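Cytochrome C (Marichromatium purpuratum 984, PDB 5LO9) probably oxidises thiosulfate to tetrathionate, a reaction it may also run in reverse, and passes electrons along four bound c-type hemes. Local coordinates at residues A22-A27 against E33-A38; G58-P63 against Y144-A149; Q152-G155 against G161-M164. One frame throughout, in Å; residues are numbered along the deposited sequence.

All three contacts are buried at heme edges or faces in the two N-terminal cytochrome c domains; L35 of interaction 1 is the one touching residue left exposed. Interactions 1 and 2 meet the same heme (chain C): the first supplies an iron ligand and a thioether link, the second binds the propionates with an arginine. They also touch each other, since E33 bonds to Y144 N and S145 OG. Interactions 2 and 3 share helix 144-156, which places Y146 between the two hemes and W154 against the second (chain D). Interaction 1 buries the most surface and is partly apolar, whereas interactions 2 and 3 each rest on a single polar side-chain pair.

Interaction 1. Residues A22-A27 against E33-A38; sequences AGCHRA and EALGAA. With HEC (heme c), chain C; EDO (1,2-ethanediol), chain U.
H25 and A37 bring their CA atoms to 5.6 Å where the weakly bonded helical turn 22-25 meets the irregular chain of 33-38, and R26 leaves the helix with a positive phi. The helical turn belongs to the CXXCH heme-binding motif of a cytochrome c domain: C21 and C24 hold the heme of chain C covalently, and H25 and M65 are the axial ligands of its iron. The H25 ring is gripped at both nitrogens. NE2 binds the iron at 2.1 Å, while ND1 donates to the carbonyl O of A38 (2.8 Å, N-H...O 165°). That oxygen lies near the plane of the imidazole, so the bond fixes the turn of the ring about the iron-nitrogen line and probably makes the histidine a stronger electron donor to the metal. With CG anti to the carbonyl carbon (chi1 -64°), the ring is carried off the helix between heme and loop.

Apolar groups fill in behind it. The CB of A37 approaches the imidazole obliquely, 3.8 Å from ND1, and L35 lays its CD1 branch 3.8 Å from C24 CB. G36 and A37 both face D32 in a G1 beta bulge, G36 having the positive phi of that motif. At the outer side, R26 forms a salt bridge with D32; its NH1 also bonds weakly to O1 of a 1,2-ethanediol, probably from the crystallisation liquor, which accepts a hydrogen bond from E33 N too. The A38 methyl rests against the heme propionate, with CB 3.6 Å from CBA, and C24 SG closes the thioether to CAC at 1.8 Å.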
loop_
_atom_site.group_PDB
_atom_site.type_symbol
_atom_site.label_atom_id
_atom_site.label_comp_id
_atom_site.label_asym_id
_atom_site.label_seq_id
_atom_site.Cartn_x
_atom_site.Cartn_y
_atom_site.Cartn_z
ATOM N N ALA A 22 -37.943 -47.696 1.670
ATOM C CA ALA A 22 -36.788 -48.037 2.468
ATOM C C ALA A 22 -36.148 -49.337 2.014
ATOM O O ALA A 22 -35.068 -49.680 2.501
ATOM C CB ALA A 22 -37.180 -48.097 3.929
ATOM N N GLY A 23 -36.762 -50.071 1.090
ATOM C CA GLY A 23 -36.088 -51.254 0.590
ATOM C C GLY A 23 -34.759 -50.938 -0.071
ATOM O O GLY A 23 -33.816 -51.732 0.013
ATOM N N CYS A 24 -34.639 -49.755 -0.680
ATOM C CA CYS A 24 -33.396 -49.344 -1.328
ATOM C C CYS A 24 -32.758 -48.103 -0.707
ATOM O O CYS A 24 -31.532 -47.982 -0.707
ATOM C CB CYS A 24 -33.657 -49.090 -2.821
ATOM S SG CYS A 24 -34.479 -50.434 -3.656
ATOM N N HIS A 25 -33.548 -47.145 -0.235
ATOM C CA HIS A 25 -33.014 -45.931 0.362
ATOM C C HIS A 25 -32.738 -46.086 1.848
ATOM O O HIS A 25 -32.260 -45.134 2.479
ATOM C CB HIS A 25 -33.990 -44.771 0.143
ATOM C CG HIS A 25 -34.183 -44.428 -1.296
ATOM N ND1 HIS A 25 -33.258 -43.697 -2.012
ATOM C CD2 HIS A 25 -35.177 -44.735 -2.163
ATOM C CE1 HIS A 25 -33.676 -43.568 -3.259
ATOM N NE2 HIS A 25 -34.838 -44.189 -3.377
ATOM N N ARG A 26 -33.104 -47.238 2.416
ATOM C CA ARG A 26 -32.905 -47.599 3.820
ATOM C C ARG A 26 -33.797 -46.805 4.764
ATOM O O ARG A 26 -34.438 -45.820 4.367
ATOM C CB ARG A 26 -31.431 -47.531 4.194
ATOM C CG ARG A 26 -30.748 -48.749 3.600
ATOM C CD ARG A 26 -29.272 -48.606 3.423
ATOM N NE ARG A 26 -28.501 -49.262 4.483
ATOM C CZ ARG A 26 -27.169 -49.362 4.471
ATOM N NH1 ARG A 26 -26.477 -48.832 3.463
ATOM N NH2 ARG A 26 -26.516 -49.963 5.466
ATOM N N ALA A 27 -33.880 -47.305 6.004
ATOM C CA ALA A 27 -34.869 -46.832 6.972
ATOM C C ALA A 27 -34.597 -45.399 7.396
ATOM O O ALA A 27 -35.534 -44.641 7.671
ATOM C CB ALA A 27 -34.886 -47.745 8.183
ATOM N N GLU A 33 -24.944 -47.308 -1.024
ATOM C CA GLU A 33 -23.833 -47.265 -1.963
ATOM C C GLU A 33 -23.971 -48.319 -3.047
ATOM O O GLU A 33 -23.794 -48.020 -4.232
ATOM C CB GLU A 33 -22.527 -47.466 -1.218
ATOM C CG GLU A 33 -21.962 -46.220 -0.651
ATOM C CD GLU A 33 -21.515 -45.245 -1.716
ATOM O OE1 GLU A 33 -21.317 -45.657 -2.907
ATOM O OE2 GLU A 33 -21.363 -44.066 -1.325
ATOM N N ALA A 34 -24.245 -49.572 -2.661
ATOM C CA ALA A 34 -24.257 -50.676 -3.636
ATOM C C ALA A 34 -25.302 -50.488 -4.736
ATOM O O ALA A 34 -25.038 -50.803 -5.903
ATOM C CB ALA A 34 -24.498 -51.998 -2.928
ATOM N N LEU A 35 -26.514 -50.041 -4.371
ATOM C CA LEU A 35 -27.582 -49.783 -5.332
ATOM C C LEU A 35 -27.445 -48.424 -6.005
ATOM O O LEU A 35 -28.116 -48.176 -7.015
ATOM C CB LEU A 35 -28.939 -49.825 -4.634
ATOM C CG LEU A 35 -29.254 -51.106 -3.856
ATOM C CD1 LEU A 35 -30.318 -50.883 -2.812
ATOM C CD2 LEU A 35 -29.733 -52.157 -4.832
ATOM N N GLY A 36 -26.639 -47.520 -5.451
ATOM C CA GLY A 36 -26.655 -46.172 -5.969
ATOM C C GLY A 36 -27.958 -45.470 -5.667
ATOM O O GLY A 36 -28.382 -44.588 -6.429
ATOM N N ALA A 37 -28.604 -45.844 -4.565
ATOM C CA ALA A 37 -29.842 -45.216 -4.147
ATOM C C ALA A 37 -29.521 -43.950 -3.368
ATOM O O ALA A 37 -28.687 -43.966 -2.455
ATOM C CB ALA A 37 -30.639 -46.180 -3.280
ATOM N N ALA A 38 -30.196 -42.864 -3.727
ATOM C CA ALA A 38 -29.870 -41.556 -3.203
ATOM C C ALA A 38 -30.218 -41.461 -1.733
ATOM O O ALA A 38 -30.997 -42.252 -1.190
ATOM C CB ALA A 38 -30.629 -40.457 -3.950
HETATM FE FE HEC C . -35.838 -44.251 -5.236
HETATM C CHA HEC C . -33.555 -42.091 -6.756
HETATM C CHB HEC C . -37.808 -41.486 -4.255
HETATM C CHC HEC C . -38.311 -46.433 -4.031
HETATM C CHD HEC C . -33.769 -47.005 -5.984
HETATM N NA HEC C . -35.718 -42.169 -5.451
HETATM C C1A HEC C . -34.728 -41.504 -6.085
HETATM C C2A HEC C . -34.922 -40.025 -6.091
HETATM C C3A HEC C . -36.179 -39.870 -5.361
HETATM C C4A HEC C . -36.578 -41.249 -5.003
HETATM C CMA HEC C . -36.854 -38.577 -5.067
HETATM C CAA HEC C . -34.065 -38.921 -6.679
HETATM C CBA HEC C . -33.155 -38.451 -5.560
HETATM C CGA HEC C . -32.413 -37.151 -5.799
HETATM O O1A HEC C . -31.487 -36.868 -5.002
HETATM O O2A HEC C . -32.717 -36.393 -6.744
HETATM N NB HEC C . -37.688 -44.003 -4.308
HETATM C C1B HEC C . -38.276 -42.843 -4.000
HETATM C C2B HEC C . -39.581 -43.019 -3.351
HETATM C C3B HEC C . -39.743 -44.474 -3.283
HETATM C C4B HEC C . -38.517 -44.986 -3.913
HETATM C CMB HEC C . -40.480 -41.942 -2.861
HETATM C CAB HEC C . -40.906 -45.240 -2.741
HETATM C CBB HEC C . -42.151 -44.814 -3.505
HETATM N NC HEC C . -35.996 -46.321 -5.041
HETATM C C1C HEC C . -37.052 -46.992 -4.563
HETATM C C2C HEC C . -36.836 -48.452 -4.553
HETATM C C3C HEC C . -35.498 -48.620 -5.107
HETATM C C4C HEC C . -35.074 -47.231 -5.365
HETATM C CMC HEC C . -37.787 -49.484 -4.066
HETATM C CAC HEC C . -34.705 -49.868 -5.363
HETATM C CBC HEC C . -35.488 -50.857 -6.160
HETATM N ND HEC C . -34.010 -44.505 -6.200
HETATM C C1D HEC C . -33.371 -45.662 -6.395
HETATM C C2D HEC C . -32.095 -45.503 -7.104
HETATM C C3D HEC C . -32.007 -44.071 -7.339
HETATM C C4D HEC C . -33.263 -43.539 -6.748
HETATM C CMD HEC C . -31.123 -46.563 -7.503
HETATM C CAD HEC C . -30.914 -43.379 -8.099
HETATM C CBD HEC C . -31.547 -43.103 -9.464
HETATM C CGD HEC C . -30.591 -42.431 -10.403
HETATM O O1D HEC C . -31.034 -41.656 -11.300
HETATM O O2D HEC C . -29.392 -42.717 -10.244
HETATM C C1 EDO U . -23.538 -49.069 2.353
HETATM O O1 EDO U . -24.338 -47.886 2.154
HETATM C C2 EDO U . -23.939 -50.121 1.311
HETATM O O2 EDO U . -22.786 -50.915 1.026
#

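Interaction 2. Residues G58-P63 against Y144-A149; sequences GQRSHP and YSYLLA. With HEC (heme c), chain C.
R60 and Y146 meet at the propionate edge of the heme of chain C, where a loop of the first cytochrome c domain faces helix 144-156 of the second. The helix starts beside the first domain: Y144 N and S145 OG both bond to E33, and the Y144 ring turns to helix 176-187. Y146, next along, carries the contact and binds both hemes. Its CG stands anti to the backbone N (chi1 177°), which sends the ring out from the helix between the two cofactors. R60 reaches the phenol edge-on, near the ring plane; NH2 donates to Y146 OH over 2.9 Å, although the hydroxyl is modelled too close to the propionate for its position to be certain. The same reserve applies to its hydrogen bond with O2A of the chain D heme. L147 follows and packs against A183 of helix 176-187.

The two side chains cross at about a right angle, with guanidinium and ring planes 38° apart. Bent at chi3 (81°), R60 lays its guanidinium between the two propionates of its heme, whose charge probably offsets its own in this buried place. NH1, which Q51 OE1 also engages, donates to O2A of the chain C heme at 3.0 Å, near the guanidinium plane. H62, from the same loop, sets one ring face over the other propionate, its CG 3.8 Å from CBD. On that propionate, O1D accepts a bond from R60 NH2 at 3.2 Å.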
loop_
_atom_site.group_PDB
_atom_site.type_symbol
_atom_site.label_atom_id
_atom_site.label_comp_id
_atom_site.label_asym_id
_atom_site.label_seq_id
_atom_site.Cartn_x
_atom_site.Cartn_y
_atom_site.Cartn_z
ATOM N N GLY A 58 -39.420 -38.201 -18.277
ATOM C CA GLY A 58 -38.327 -38.621 -19.117
ATOM C C GLY A 58 -37.104 -37.751 -19.080
ATOM O O GLY A 58 -36.179 -37.992 -19.854
ATOM N N GLN A 59 -37.059 -36.752 -18.215
ATOM C CA GLN A 59 -35.819 -36.012 -18.008
ATOM C C GLN A 59 -34.805 -36.801 -17.181
ATOM O O GLN A 59 -33.630 -36.415 -17.126
ATOM C CB GLN A 59 -36.147 -34.724 -17.328
ATOM C CG GLN A 59 -37.165 -33.954 -18.068
ATOM C CD GLN A 59 -37.565 -32.742 -17.291
ATOM O OE1 GLN A 59 -37.684 -32.788 -16.059
ATOM N NE2 GLN A 59 -37.756 -31.654 -17.981
ATOM N N ARG A 60 -35.249 -37.858 -16.503
ATOM C CA ARG A 60 -34.381 -38.763 -15.779
ATOM C C ARG A 60 -34.830 -40.183 -16.050
ATOM O O ARG A 60 -36.034 -40.459 -16.147
ATOM C CB ARG A 60 -34.442 -38.526 -14.278
ATOM C CG ARG A 60 -33.695 -37.344 -13.802
ATOM C CD ARG A 60 -33.830 -37.285 -12.299
ATOM N NE ARG A 60 -32.911 -38.178 -11.624
ATOM C CZ ARG A 60 -32.651 -38.107 -10.326
ATOM N NH1 ARG A 60 -33.240 -37.165 -9.590
ATOM N NH2 ARG A 60 -31.798 -38.961 -9.766
ATOM N N SER A 61 -33.863 -41.086 -16.168
ATOM C CA SER A 61 -34.160 -42.484 -16.439
ATOM C C SER A 61 -33.205 -43.356 -15.650
ATOM O O SER A 61 -31.994 -43.121 -15.641
ATOM C CB SER A 61 -34.054 -42.785 -17.937
ATOM O OG SER A 61 -34.787 -41.800 -18.682
ATOM N N HIS A 62 -33.760 -44.345 -14.973
ATOM C CA HIS A 62 -32.951 -45.276 -14.267
ATOM C C HIS A 62 -33.770 -46.555 -14.296
ATOM O O HIS A 62 -34.957 -46.530 -13.948
ATOM C CB HIS A 62 -32.627 -44.894 -12.832
ATOM C CG HIS A 62 -31.506 -45.691 -12.233
ATOM N ND1 HIS A 62 -31.693 -46.931 -11.663
ATOM C CD2 HIS A 62 -30.186 -45.420 -12.108
ATOM C CE1 HIS A 62 -30.540 -47.390 -11.212
ATOM N NE2 HIS A 62 -29.607 -46.494 -11.477
ATOM N N PRO A 63 -33.194 -47.661 -14.722
ATOM C CA PRO A 63 -33.984 -48.885 -14.793
ATOM C C PRO A 63 -34.537 -49.330 -13.454
ATOM O O PRO A 63 -35.579 -49.994 -13.431
ATOM C CB PRO A 63 -32.978 -49.907 -15.328
ATOM C CG PRO A 63 -31.641 -49.354 -14.977
ATOM C CD PRO A 63 -31.785 -47.876 -15.075
ATOM N N TYR A 144 -21.490 -41.935 -2.870
ATOM C CA TYR A 144 -20.537 -41.756 -3.953
ATOM C C TYR A 144 -21.106 -42.252 -5.264
ATOM O O TYR A 144 -21.090 -41.535 -6.272
ATOM C CB TYR A 144 -19.248 -42.503 -3.633
ATOM C CG TYR A 144 -18.235 -42.623 -4.783
ATOM C CD1 TYR A 144 -17.256 -41.623 -5.017
ATOM C CD2 TYR A 144 -18.214 -43.762 -5.589
ATOM C CE1 TYR A 144 -16.314 -41.758 -6.040
ATOM C CE2 TYR A 144 -17.287 -43.903 -6.597
ATOM C CZ TYR A 144 -16.342 -42.907 -6.829
ATOM O OH TYR A 144 -15.447 -43.095 -7.858
ATOM N N SER A 145 -21.642 -43.475 -5.262
ATOM C CA SER A 145 -22.151 -44.056 -6.499
ATOM C C SER A 145 -23.240 -43.186 -7.111
ATOM O O SER A 145 -23.334 -43.089 -8.342
ATOM C CB SER A 145 -22.663 -45.461 -6.242
ATOM O OG SER A 145 -23.574 -45.480 -5.147
ATOM N N TYR A 146 -24.081 -42.559 -6.269
ATOM C CA TYR A 146 -25.198 -41.757 -6.769
ATOM C C TYR A 146 -24.714 -40.451 -7.385
ATOM O O TYR A 146 -25.130 -40.073 -8.492
ATOM C CB TYR A 146 -26.177 -41.463 -5.651
ATOM C CG TYR A 146 -27.291 -40.572 -6.121
ATOM C CD1 TYR A 146 -28.214 -41.017 -7.046
ATOM C CD2 TYR A 146 -27.410 -39.282 -5.658
ATOM C CE1 TYR A 146 -29.248 -40.186 -7.500
ATOM C CE2 TYR A 146 -28.434 -38.436 -6.105
ATOM C CZ TYR A 146 -29.336 -38.900 -7.034
ATOM O OH TYR A 146 -30.337 -38.080 -7.472
ATOM N N LEU A 147 -23.848 -39.736 -6.659
ATOM C CA LEU A 147 -23.264 -38.501 -7.182
ATOM C C LEU A 147 -22.531 -38.748 -8.498
ATOM O O LEU A 147 -22.685 -37.977 -9.461
ATOM C CB LEU A 147 -22.323 -37.890 -6.143
ATOM C CG LEU A 147 -23.001 -37.312 -4.906
ATOM C CD1 LEU A 147 -22.001 -37.124 -3.840
ATOM C CD2 LEU A 147 -23.620 -36.001 -5.258
ATOM N N LEU A 148 -21.733 -39.816 -8.568
ATOM C CA LEU A 148 -20.973 -40.057 -9.786
ATOM C C LEU A 148 -21.904 -40.411 -10.947
ATOM O O LEU A 148 -21.668 -40.009 -12.096
ATOM C CB LEU A 148 -19.954 -41.171 -9.562
ATOM C CG LEU A 148 -19.078 -41.544 -10.782
ATOM C CD1 LEU A 148 -18.339 -40.321 -11.374
ATOM C CD2 LEU A 148 -18.097 -42.633 -10.441
ATOM N N ALA A 149 -22.975 -41.156 -10.673
ATOM C CA ALA A 149 -23.920 -41.476 -11.737
ATOM C C ALA A 149 -24.549 -40.205 -12.312
ATOM O O ALA A 149 -24.631 -40.042 -13.535
ATOM C CB ALA A 149 -24.997 -42.424 -11.207
HETATM FE FE HEC C . -35.838 -44.251 -5.236
HETATM C CHA HEC C . -33.555 -42.091 -6.756
HETATM C CHB HEC C . -37.808 -41.486 -4.255
HETATM C CHC HEC C . -38.311 -46.433 -4.031
HETATM C CHD HEC C . -33.769 -47.005 -5.984
HETATM N NA HEC C . -35.718 -42.169 -5.451
HETATM C C1A HEC C . -34.728 -41.504 -6.085
HETATM C C2A HEC C . -34.922 -40.025 -6.091
HETATM C C3A HEC C . -36.179 -39.870 -5.361
HETATM C C4A HEC C . -36.578 -41.249 -5.003
HETATM C CMA HEC C . -36.854 -38.577 -5.067
HETATM C CAA HEC C . -34.065 -38.921 -6.679
HETATM C CBA HEC C . -33.155 -38.451 -5.560
HETATM C CGA HEC C . -32.413 -37.151 -5.799
HETATM O O1A HEC C . -31.487 -36.868 -5.002
HETATM O O2A HEC C . -32.717 -36.393 -6.744
HETATM N NB HEC C . -37.688 -44.003 -4.308
HETATM C C1B HEC C . -38.276 -42.843 -4.000
HETATM C C2B HEC C . -39.581 -43.019 -3.351
HETATM C C3B HEC C . -39.743 -44.474 -3.283
HETATM C C4B HEC C . -38.517 -44.986 -3.913
HETATM C CMB HEC C . -40.480 -41.942 -2.861
HETATM C CAB HEC C . -40.906 -45.240 -2.741
HETATM C CBB HEC C . -42.151 -44.814 -3.505
HETATM N NC HEC C . -35.996 -46.321 -5.041
HETATM C C1C HEC C . -37.052 -46.992 -4.563
HETATM C C2C HEC C . -36.836 -48.452 -4.553
HETATM C C3C HEC C . -35.498 -48.620 -5.107
HETATM C C4C HEC C . -35.074 -47.231 -5.365
HETATM C CMC HEC C . -37.787 -49.484 -4.066
HETATM C CAC HEC C . -34.705 -49.868 -5.363
HETATM C CBC HEC C . -35.488 -50.857 -6.160
HETATM N ND HEC C . -34.010 -44.505 -6.200
HETATM C C1D HEC C . -33.371 -45.662 -6.395
HETATM C C2D HEC C . -32.095 -45.503 -7.104
HETATM C C3D HEC C . -32.007 -44.071 -7.339
HETATM C C4D HEC C . -33.263 -43.539 -6.748
HETATM C CMD HEC C . -31.123 -46.563 -7.503
HETATM C CAD HEC C . -30.914 -43.379 -8.099
HETATM C CBD HEC C . -31.547 -43.103 -9.464
HETATM C CGD HEC C . -30.591 -42.431 -10.403
HETATM O O1D HEC C . -31.034 -41.656 -11.300
HETATM O O2D HEC C . -29.392 -42.717 -10.244
#

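Interaction 3. Residues Q152-G155 against G161-M164; sequences QAWG and GEPM. With HEC (heme c), chain D; PGO (S-1,2-propanediol), chain P.
W154 and E162 are joined by one polar pair in the heme pocket of the second cytochrome c domain, where E162 lies on the loop leading to the axial methionine M167: the indole NE1 gives a weak hydrogen bond to E162 OE1 (2.8 Å, N-H...O 149°). The oxygen sits at the edge of the ring system, close to its plane, but the carboxylate is turned almost square to it, the two planes being 81° apart. A bend at chi2 (-78°) folds the glutamate chain so that its carboxylate reaches the indole. The other oxygen, OE2, accepts from G168 N and, weakly, from M167 N, the backbone of the methionine that, with H125, ligates the iron. E162 thus ties the tryptophan to the start of helix 166-171.

The apolar contacts are with the heme of chain D. The six-membered part of the indole points its edge at the macrocycle, CZ3 lying 3.6 Å from C2A, and CH2 touches the propionate carbon CAA at 3.7 Å. E162 covers the other propionate, its CB 3.5 Å from CBD. Were W154 an alanine, the OE1 of E162 would probably lose its indole donor and a gap would open against the heme beside M167.

The arrangement links helix 144-156 to the loop before helix 166-171: W154 packs on M167 and A171 of that helix, while P163 and M164 lie on L404 of helix 403-406.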
loop_
_atom_site.group_PDB
_atom_site.type_symbol
_atom_site.label_atom_id
_atom_site.label_comp_id
_atom_site.label_asym_id
_atom_site.label_seq_id
_atom_site.Cartn_x
_atom_site.Cartn_y
_atom_site.Cartn_z
ATOM N N GLN A 152 -22.050 -38.419 -14.503
ATOM C CA GLN A 152 -21.918 -39.153 -15.755
ATOM C C GLN A 152 -23.154 -38.960 -16.629
ATOM O O GLN A 152 -23.045 -38.825 -17.854
ATOM C CB GLN A 152 -21.684 -40.616 -15.449
ATOM C CG GLN A 152 -20.271 -40.894 -15.016
ATOM C CD GLN A 152 -20.091 -42.286 -14.439
ATOM O OE1 GLN A 152 -21.014 -42.892 -13.859
ATOM N NE2 GLN A 152 -18.888 -42.785 -14.556
ATOM N N ALA A 153 -24.338 -38.905 -16.009
ATOM C CA ALA A 153 -25.564 -38.735 -16.777
ATOM C C ALA A 153 -25.602 -37.384 -17.471
ATOM O O ALA A 153 -25.838 -37.304 -18.674
ATOM C CB ALA A 153 -26.776 -38.895 -15.865
ATOM N N TRP A 154 -25.353 -36.308 -16.736
ATOM C CA TRP A 154 -25.446 -34.995 -17.352
ATOM C C TRP A 154 -24.383 -34.832 -18.425
ATOM O O TRP A 154 -24.617 -34.168 -19.446
ATOM C CB TRP A 154 -25.307 -33.900 -16.301
ATOM C CG TRP A 154 -26.575 -33.376 -15.734
ATOM C CD1 TRP A 154 -27.591 -32.788 -16.416
ATOM C CD2 TRP A 154 -26.952 -33.357 -14.365
ATOM N NE1 TRP A 154 -28.591 -32.401 -15.555
ATOM C CE2 TRP A 154 -28.222 -32.749 -14.285
ATOM C CE3 TRP A 154 -26.341 -33.787 -13.197
ATOM C CZ2 TRP A 154 -28.884 -32.560 -13.083
ATOM C CZ3 TRP A 154 -27.009 -33.607 -11.998
ATOM C CH2 TRP A 154 -28.265 -32.999 -11.953
ATOM N N GLY A 155 -23.205 -35.425 -18.208
ATOM C CA GLY A 155 -22.111 -35.259 -19.152
ATOM C C GLY A 155 -22.341 -35.962 -20.464
ATOM O O GLY A 155 -21.633 -35.686 -21.440
ATOM N N GLY A 161 -33.196 -31.214 -18.173
ATOM C CA GLY A 161 -34.421 -30.572 -17.734
ATOM C C GLY A 161 -34.280 -29.545 -16.628
ATOM O O GLY A 161 -35.233 -28.791 -16.382
ATOM N N GLU A 162 -33.113 -29.438 -16.005
ATOM C CA GLU A 162 -32.950 -28.523 -14.906
ATOM C C GLU A 162 -32.892 -27.078 -15.418
ATOM O O GLU A 162 -32.599 -26.837 -16.587
ATOM C CB GLU A 162 -31.690 -28.884 -14.123
ATOM C CG GLU A 162 -30.321 -28.441 -14.739
ATOM C CD GLU A 162 -29.808 -29.279 -15.868
ATOM O OE1 GLU A 162 -30.405 -30.321 -16.193
ATOM O OE2 GLU A 162 -28.752 -28.892 -16.412
ATOM N N PRO A 163 -33.186 -26.106 -14.559
ATOM C CA PRO A 163 -33.212 -24.706 -14.998
ATOM C C PRO A 163 -31.919 -24.280 -15.671
ATOM O O PRO A 163 -30.829 -24.627 -15.231
ATOM C CB PRO A 163 -33.414 -23.937 -13.688
ATOM C CG PRO A 163 -34.065 -24.922 -12.754
ATOM C CD PRO A 163 -33.524 -26.253 -13.130
ATOM N N MET A 164 -32.057 -23.514 -16.745
ATOM C CA MET A 164 -30.950 -22.844 -17.440
ATOM C C MET A 164 -29.850 -23.804 -17.850
ATOM O O MET A 164 -28.728 -23.367 -18.146
ATOM C CB MET A 164 -30.361 -21.715 -16.595
ATOM C CG MET A 164 -31.396 -20.749 -16.050
ATOM S SD MET A 164 -30.724 -19.403 -15.004
ATOM C CE MET A 164 -30.250 -18.161 -16.238
HETATM FE FE HEC D . -24.964 -28.864 -9.231
HETATM C CHA HEC D . -27.901 -30.721 -8.957
HETATM C CHB HEC D . -23.090 -31.765 -8.637
HETATM C CHC HEC D . -22.018 -26.999 -9.357
HETATM C CHD HEC D . -26.813 -26.045 -10.107
HETATM N NA HEC D . -25.428 -30.865 -8.856
HETATM C C1A HEC D . -26.640 -31.399 -8.784
HETATM C C2A HEC D . -26.640 -32.850 -8.527
HETATM C C3A HEC D . -25.212 -33.170 -8.451
HETATM C C4A HEC D . -24.549 -31.856 -8.668
HETATM C CMA HEC D . -24.612 -34.526 -8.201
HETATM C CAA HEC D . -27.793 -33.810 -8.376
HETATM C CBA HEC D . -28.180 -33.903 -6.908
HETATM C CGA HEC D . -29.284 -34.914 -6.702
HETATM O O1A HEC D . -29.854 -34.957 -5.591
HETATM O O2A HEC D . -29.582 -35.674 -7.653
HETATM N NB HEC D . -22.933 -29.302 -9.031
HETATM C C1B HEC D . -22.386 -30.496 -8.795
HETATM C C2B HEC D . -20.903 -30.449 -8.707
HETATM C C3B HEC D . -20.596 -29.033 -8.940
HETATM C C4B HEC D . -21.925 -28.431 -9.128
HETATM C CMB HEC D . -19.969 -31.600 -8.459
HETATM C CAB HEC D . -19.271 -28.324 -8.961
HETATM C CBB HEC D . -18.363 -28.967 -9.969
HETATM N NC HEC D . -24.496 -26.881 -9.643
HETATM C C1C HEC D . -23.289 -26.330 -9.622
HETATM C C2C HEC D . -23.296 -24.888 -9.940
HETATM C C3C HEC D . -24.713 -24.589 -10.185
HETATM C C4C HEC D . -25.353 -25.913 -9.972
HETATM C CMC HEC D . -22.092 -24.000 -10.006
HETATM C CAC HEC D . -25.418 -23.288 -10.499
HETATM C CBC HEC D . -24.788 -22.346 -11.485
HETATM N ND HEC D . -26.983 -28.453 -9.484
HETATM C C1D HEC D . -27.516 -27.300 -9.852
HETATM C C2D HEC D . -28.988 -27.349 -9.951
HETATM C C3D HEC D . -29.333 -28.709 -9.610
HETATM C C4D HEC D . -27.998 -29.310 -9.334
HETATM C CMD HEC D . -29.909 -26.260 -10.336
HETATM C CAD HEC D . -30.715 -29.313 -9.558
HETATM C CBD HEC D . -31.066 -30.023 -10.873
HETATM C CGD HEC D . -32.536 -30.384 -10.945
HETATM O O1D HEC D . -32.792 -31.513 -11.408
HETATM O O2D HEC D . -33.417 -29.578 -10.539
HETATM C C1 PGO P . -16.840 -34.428 -20.524
HETATM C C2 PGO P . -17.428 -34.285 -21.936
HETATM C C3 PGO P . -16.638 -33.248 -22.770
HETATM O O1 PGO P . -17.777 -35.056 -19.627
HETATM O O2 PGO P . -18.844 -33.984 -21.831
#